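Local structure of alpha-2,3-sialyltransferase (Campylobacter jejuni, 2P2V) at residues S106-H111 / K274-A279; Q112-F117 / G123-E128. The protein probably acts as a glycosyltransferase, an alpha-2,3-sialyltransferase that moves sialic acid from a CMP-linked donor to an acceptor sugar, and here holds a fluorinated donor analogue. All blocks are in the same frame, centred on the assembly; numbering follows the deposited sequence. Where two conformers were deposited one is given.

Interaction 1. Residues S106-H111 / K274-A279. With EDO (1,2-ethanediol), chain G.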
loop_
_atom_site.group_PDB
_atom_site.type_symbol
_atom_site.label_atom_id
_atom_site.label_comp_id
_atom_site.label_asym_id
_atom_site.label_seq_id
_atom_site.Cartn_x
_atom_site.Cartn_y
_atom_site.Cartn_z
ATOM N N SER A 106 -6.783 -11.384 -11.912
ATOM C CA SER A 106 -5.550 -10.677 -12.206
ATOM C C SER A 106 -5.274 -9.582 -11.172
ATOM O O SER A 106 -6.205 -9.069 -10.551
ATOM C CB SER A 106 -5.636 -10.024 -13.584
ATOM O OG SER A 106 -6.392 -8.825 -13.540
ATOM N N ASN A 107 -4.012 -9.203 -11.010
ATOM C CA ASN A 107 -3.657 -8.077 -10.119
ATOM C C ASN A 107 -4.439 -6.836 -10.441
ATOM O O ASN A 107 -4.965 -6.169 -9.540
ATOM C CB ASN A 107 -2.160 -7.752 -10.221
ATOM C CG ASN A 107 -1.286 -8.845 -9.677
ATOM O OD1 ASN A 107 -1.748 -9.841 -9.082
ATOM N ND2 ASN A 107 0.019 -8.652 -9.840
ATOM N N ASP A 108 -4.548 -6.513 -11.741
ATOM C CA ASP A 108 -5.275 -5.310 -12.119
ATOM C C ASP A 108 -6.757 -5.406 -11.815
ATOM O O ASP A 108 -7.330 -4.432 -11.434
ATOM C CB ASP A 108 -5.133 -4.977 -13.603
ATOM C CG ASP A 108 -3.787 -4.249 -13.944
ATOM O OD1 ASP A 108 -3.113 -3.685 -13.045
ATOM O OD2 ASP A 108 -3.430 -4.236 -15.154
ATOM N N PHE A 109 -7.368 -6.564 -12.043
ATOM C CA PHE A 109 -8.793 -6.749 -11.728
ATOM C C PHE A 109 -9.001 -6.423 -10.253
ATOM O O PHE A 109 -9.904 -5.645 -9.909
ATOM C CB PHE A 109 -9.243 -8.185 -11.963
ATOM C CG PHE A 109 -10.696 -8.422 -11.598
ATOM C CD1 PHE A 109 -11.721 -8.112 -12.490
ATOM C CD2 PHE A 109 -11.043 -8.934 -10.348
ATOM C CE1 PHE A 109 -13.092 -8.276 -12.123
ATOM C CE2 PHE A 109 -12.395 -9.103 -9.961
ATOM C CZ PHE A 109 -13.426 -8.797 -10.833
ATOM N N LEU A 110 -8.189 -7.025 -9.396
ATOM C CA LEU A 110 -8.442 -6.820 -7.921
ATOM C C LEU A 110 -8.141 -5.409 -7.481
ATOM O O LEU A 110 -8.878 -4.829 -6.660
ATOM C CB LEU A 110 -7.668 -7.830 -7.071
ATOM C CG LEU A 110 -8.117 -9.302 -7.233
ATOM C CD1 LEU A 110 -7.222 -10.237 -6.448
ATOM C CD2 LEU A 110 -9.593 -9.510 -6.816
ATOM N N HIS A 111 -7.060 -4.849 -8.022
ATOM C CA HIS A 111 -6.582 -3.483 -7.721
ATOM C C HIS A 111 -7.594 -2.406 -8.077
ATOM O O HIS A 111 -7.788 -1.422 -7.343
ATOM C CB HIS A 111 -5.254 -3.196 -8.454
ATOM C CG HIS A 111 -4.744 -1.795 -8.281
ATOM N ND1 HIS A 111 -4.832 -0.834 -9.276
ATOM C CD2 HIS A 111 -4.119 -1.198 -7.239
ATOM C CE1 HIS A 111 -4.291 0.292 -8.845
ATOM N NE2 HIS A 111 -3.862 0.100 -7.608
ATOM N N LYS A 274 -12.199 -3.775 -20.843
ATOM C CA LYS A 274 -12.151 -5.012 -21.601
ATOM C C LYS A 274 -10.783 -5.219 -22.204
ATOM O O LYS A 274 -10.347 -6.365 -22.417
ATOM C CB LYS A 274 -13.175 -4.970 -22.730
ATOM C CG LYS A 274 -14.566 -5.266 -22.322
ATOM C CD LYS A 274 -15.519 -5.141 -23.489
ATOM C CE LYS A 274 -16.889 -5.660 -23.107
ATOM N NZ LYS A 274 -17.780 -5.686 -24.299
ATOM N N ASN A 275 -10.106 -4.138 -22.559
ATOM C CA ASN A 275 -8.722 -4.185 -23.086
ATOM C C ASN A 275 -7.778 -4.804 -22.071
ATOM O O ASN A 275 -6.966 -5.681 -22.375
ATOM C CB ASN A 275 -8.215 -2.775 -23.427
ATOM C CG ASN A 275 -6.762 -2.760 -23.929
ATOM O OD1 ASN A 275 -6.489 -3.175 -25.044
ATOM N ND2 ASN A 275 -5.835 -2.260 -23.105
ATOM N N GLN A 276 -7.901 -4.308 -20.831
ATOM C CA GLN A 276 -7.077 -4.778 -19.737
ATOM C C GLN A 276 -7.401 -6.209 -19.401
ATOM O O GLN A 276 -6.487 -7.021 -19.264
ATOM C CB GLN A 276 -7.271 -3.897 -18.526
ATOM C CG GLN A 276 -6.635 -2.570 -18.691
ATOM C CD GLN A 276 -6.060 -2.080 -17.394
ATOM O OE1 GLN A 276 -6.620 -2.341 -16.328
ATOM N NE2 GLN A 276 -4.945 -1.354 -17.467
ATOM N N LEU A 277 -8.691 -6.526 -19.306
ATOM C CA LEU A 277 -9.168 -7.872 -18.966
ATOM C C LEU A 277 -8.707 -8.899 -19.997
ATOM O O LEU A 277 -8.238 -9.982 -19.635
ATOM C CB LEU A 277 -10.697 -7.890 -18.836
ATOM C CG LEU A 277 -11.354 -8.934 -17.926
ATOM C CD1 LEU A 277 -11.112 -8.623 -16.474
ATOM C CD2 LEU A 277 -12.840 -9.024 -18.180
ATOM N N LYS A 278 -8.822 -8.545 -21.275
ATOM C CA LYS A 278 -8.272 -9.342 -22.365
ATOM C C LYS A 278 -6.799 -9.609 -22.169
ATOM O O LYS A 278 -6.375 -10.756 -22.163
ATOM C CB LYS A 278 -8.440 -8.622 -23.706
ATOM C CG LYS A 278 -9.614 -9.078 -24.542
ATOM C CD LYS A 278 -9.475 -8.541 -25.982
ATOM C CE LYS A 278 -10.845 -8.212 -26.580
ATOM N NZ LYS A 278 -11.493 -7.019 -25.928
ATOM N N ALA A 279 -6.016 -8.545 -22.018
ATOM C CA ALA A 279 -4.570 -8.668 -21.928
ATOM C C ALA A 279 -4.139 -9.691 -20.871
ATOM O O ALA A 279 -3.277 -10.533 -21.129
ATOM C CB ALA A 279 -3.921 -7.307 -21.671
HETATM C C1 EDO G . -10.169 -11.405 -13.622
HETATM O O1 EDO G . -8.768 -11.585 -13.880
HETATM C C2 EDO G . -10.852 -12.618 -14.216
HETATM O O2 EDO G . -11.270 -12.252 -15.516
#

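Interaction 2. Residues Q112-F117 / G123-E128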
loop_
_atom_site.group_PDB
_atom_site.type_symbol
_atom_site.label_atom_id
_atom_site.label_comp_id
_atom_site.label_asym_id
_atom_site.label_seq_id
_atom_site.Cartn_x
_atom_site.Cartn_y
_atom_site.Cartn_z
ATOM N N GLN A 112 -8.254 -2.585 -9.223
ATOM C CA GLN A 112 -9.171 -1.587 -9.776
ATOM C C GLN A 112 -10.601 -1.921 -9.473
ATOM O O GLN A 112 -11.453 -1.163 -9.815
ATOM C CB GLN A 112 -9.052 -1.541 -11.311
ATOM C CG GLN A 112 -7.661 -1.152 -11.665
ATOM C CD GLN A 112 -7.469 -1.025 -13.161
ATOM O OE1 GLN A 112 -6.643 -0.230 -13.611
ATOM N NE2 GLN A 112 -8.216 -1.823 -13.940
ATOM N N PHE A 113 -10.860 -3.056 -8.816
ATOM C CA PHE A 113 -12.238 -3.451 -8.562
ATOM C C PHE A 113 -13.113 -2.365 -8.004
ATOM O O PHE A 113 -14.172 -2.070 -8.564
ATOM C CB PHE A 113 -12.300 -4.709 -7.633
ATOM C CG PHE A 113 -13.677 -5.212 -7.459
ATOM C CD1 PHE A 113 -14.269 -6.049 -8.411
ATOM C CD2 PHE A 113 -14.439 -4.811 -6.352
ATOM C CE1 PHE A 113 -15.561 -6.518 -8.274
ATOM C CE2 PHE A 113 -15.708 -5.239 -6.239
ATOM C CZ PHE A 113 -16.290 -6.135 -7.157
ATOM N N TYR A 114 -12.759 -1.811 -6.829
ATOM C CA TYR A 114 -13.598 -0.815 -6.247
ATOM C C TYR A 114 -13.613 0.486 -7.009
ATOM O O TYR A 114 -14.536 1.276 -6.868
ATOM C CB TYR A 114 -13.149 -0.575 -4.797
ATOM C CG TYR A 114 -13.470 -1.757 -3.936
ATOM C CD1 TYR A 114 -14.775 -2.219 -3.837
ATOM C CD2 TYR A 114 -12.454 -2.416 -3.220
ATOM C CE1 TYR A 114 -15.076 -3.345 -3.008
ATOM C CE2 TYR A 114 -12.741 -3.543 -2.415
ATOM C CZ TYR A 114 -14.047 -3.988 -2.315
ATOM O OH TYR A 114 -14.376 -5.080 -1.509
ATOM N N ASN A 115 -12.594 0.708 -7.853
ATOM C CA ASN A 115 -12.584 1.907 -8.686
ATOM C C ASN A 115 -13.768 1.870 -9.658
ATOM O O ASN A 115 -14.393 2.883 -9.884
ATOM C CB ASN A 115 -11.234 2.018 -9.475
ATOM C CG ASN A 115 -10.018 2.060 -8.556
ATOM O OD1 ASN A 115 -9.554 1.047 -8.075
ATOM N ND2 ASN A 115 -9.518 3.211 -8.320
ATOM N N PHE A 116 -13.979 0.717 -10.298
ATOM C CA PHE A 116 -15.089 0.491 -11.197
ATOM C C PHE A 116 -16.425 0.216 -10.516
ATOM O O PHE A 116 -17.443 0.620 -11.047
ATOM C CB PHE A 116 -14.787 -0.621 -12.157
ATOM C CG PHE A 116 -13.788 -0.216 -13.223
ATOM C CD1 PHE A 116 -14.258 0.369 -14.407
ATOM C CD2 PHE A 116 -12.449 -0.387 -13.034
ATOM C CE1 PHE A 116 -13.349 0.748 -15.481
ATOM C CE2 PHE A 116 -11.508 0.007 -14.098
ATOM C CZ PHE A 116 -12.015 0.587 -15.296
ATOM N N PHE A 117 -16.410 -0.479 -9.370
ATOM C CA PHE A 117 -17.641 -0.994 -8.797
ATOM C C PHE A 117 -17.661 -0.589 -7.316
ATOM O O PHE A 117 -17.520 -1.488 -6.514
ATOM C CB PHE A 117 -17.650 -2.505 -8.937
ATOM C CG PHE A 117 -17.331 -3.000 -10.404
ATOM C CD1 PHE A 117 -18.227 -2.692 -11.450
ATOM C CD2 PHE A 117 -16.227 -3.714 -10.642
ATOM C CE1 PHE A 117 -17.913 -3.109 -12.779
ATOM C CE2 PHE A 117 -15.887 -4.164 -11.953
ATOM C CZ PHE A 117 -16.778 -3.844 -12.979
ATOM N N GLY A 123 -15.720 -10.815 -2.503
ATOM C CA GLY A 123 -16.016 -11.954 -1.611
ATOM C C GLY A 123 -14.827 -12.456 -0.826
ATOM O O GLY A 123 -14.990 -12.924 0.303
ATOM N N TYR A 124 -13.611 -12.423 -1.389
ATOM C CA TYR A 124 -12.502 -12.972 -0.631
ATOM C C TYR A 124 -12.271 -12.228 0.697
ATOM O O TYR A 124 -11.735 -12.839 1.627
ATOM C CB TYR A 124 -11.179 -12.957 -1.408
ATOM C CG TYR A 124 -10.415 -11.690 -1.427
ATOM C CD1 TYR A 124 -9.587 -11.336 -0.360
ATOM C CD2 TYR A 124 -10.407 -10.849 -2.584
ATOM C CE1 TYR A 124 -8.827 -10.157 -0.401
ATOM C CE2 TYR A 124 -9.670 -9.702 -2.610
ATOM C CZ TYR A 124 -8.871 -9.368 -1.533
ATOM O OH TYR A 124 -8.105 -8.221 -1.579
ATOM N N GLU A 125 -12.632 -10.967 0.761
ATOM C CA GLU A 125 -12.395 -10.134 1.948
ATOM C C GLU A 125 -13.259 -10.664 3.104
ATOM O O GLU A 125 -12.984 -10.352 4.305
ATOM C CB GLU A 125 -12.722 -8.672 1.661
ATOM C CG GLU A 125 -11.645 -8.053 0.741
ATOM C CD GLU A 125 -11.863 -6.588 0.374
ATOM O OE1 GLU A 125 -12.981 -6.103 0.363
ATOM O OE2 GLU A 125 -10.850 -5.926 0.079
ATOM N N VAL A 126 -14.275 -11.423 2.754
ATOM C CA VAL A 126 -15.265 -11.975 3.763
ATOM C C VAL A 126 -14.844 -13.388 4.067
ATOM O O VAL A 126 -14.647 -13.737 5.210
ATOM C CB VAL A 126 -16.743 -11.888 3.262
ATOM C CG1 VAL A 126 -17.731 -12.740 4.167
ATOM C CG2 VAL A 126 -17.215 -10.468 3.149
ATOM N N ILE A 127 -14.603 -14.235 3.048
ATOM C CA ILE A 127 -14.269 -15.611 3.382
ATOM C C ILE A 127 -12.849 -15.793 3.948
ATOM O O ILE A 127 -12.558 -16.837 4.508
ATOM C CB ILE A 127 -14.487 -16.623 2.208
ATOM C CG1 ILE A 127 -13.680 -16.153 1.009
ATOM C CG2 ILE A 127 -15.974 -16.681 1.880
ATOM C CD1 ILE A 127 -13.408 -17.289 0.033
ATOM N N GLU A 128 -11.987 -14.795 3.838
ATOM C CA GLU A 128 -10.631 -14.977 4.329
ATOM C C GLU A 128 -10.657 -15.100 5.876
ATOM O O GLU A 128 -9.692 -15.541 6.486
ATOM C CB GLU A 128 -9.688 -13.854 3.907
ATOM C CG GLU A 128 -10.065 -12.456 4.385
ATOM C CD GLU A 128 -9.164 -11.354 3.852
ATOM O OE1 GLU A 128 -8.262 -11.613 3.000
ATOM O OE2 GLU A 128 -9.390 -10.188 4.246
#

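Interaction 1. Residues S106-H111 / K274-A279
The N-terminal turn of helix 107-116 packs lightly against helix 268-283 near the C-terminus of the chain, in the sialyltransferase domain, joining Asp108 and Phe109 to Gln276 and Leu277. One edge of the contact is apolar: Phe109 CD1 lies 4.1 Å from Leu277 CD1, with the two side chains alongside each other and pointing the same way. Phe109 has CG anti to its own N (chi1 178°), which carries the ring along the flank of the opposite helix, where it also touches Tyr273. In this crystal a 1,2-ethanediol, probably from the crystallisation liquor, bridges Ser106 N and Asn281 OD1. Its O1 accepts from Ser106 N at 2.8 Å. Its C1 is 3.6 Å from Phe109 CG. Ser106 is the N-cap, its OG taking the N-H of Phe109 at 2.9 Å in a fairly straight bond (161°), with a weak second link to Asp280. At the polar edge Asp108 and Gln276 lie against each other without a hydrogen bond, Asp108 OD2 being 3.9 Å from Gln276 OE1. Their side chains cross at about a right angle while carboxylate and amide planes stay nearly parallel, 5° apart; the amide's partner is Gln112. Within 106-111 and 274-279 the contact is thus van der Waals only, and the polar ties between the helices come from Gln112 and, weakly, Asp280.

Interaction 2. Residues Q112-F117 / G123-E128
Tyr114 and Glu125 reach toward each other from opposite directions, and the phenol OH donates to Glu125 OE1 over a short 2.5 Å. The carboxylate oxygen sits at the edge of the tyrosine ring, close to its plane. Seen from the acid, however, the hydroxyl approaches from above, 41° out of the carboxylate plane, and ring and carboxylate are turned 27° from one another. Both residues hold CG beside the backbone N and opposite the carbonyl carbon (chi1 -70° for Tyr114); beyond CG the glutamate chain is extended, which sends its acid group across to the hydroxyl. The bond spans the connection from helix 107-116 through the short edge strand 121-122 of the parallel sheet to helix 124-127. In that strand Leu122 gives its N-H to Tyr114 OH, so the hydroxyl is gripped twice, and Lys121 forms a long, weak ion pair with Glu125 OE1. One face of the Tyr114 ring receives Phe113 CD2, 3.6 Å above the plane and displaced toward the rim. Phe117 CD2 in turn lies over a face of Phe113, at 3.7 Å and toward its rim. On the second helix, Glu125 CG rests 3.7 Å above the plane of the Tyr124 ring, again off-centre.

Interactions 1 and 2 have centres about 14 Å apart on the same side of the chain's centre, and both draw on helix 107-116: its first turn serves interaction 1, its last turns interaction 2. Along the chain, interaction 2 is local and nested inside the long span of helices and strands that interaction 1 closes when helix 268-283 returns. They meet directly through Gln112 NE2 and Gln276 OE1, a probable hydrogen bond of 2.9 Å, and through packing of Leu110 CD2 on Tyr124 CE2 at 4.2 Å. One helix is thereby tied to both the C-terminal helix and the edge of the parallel sheet, while Asn115, Phe116 and Phe117 face a second subunit.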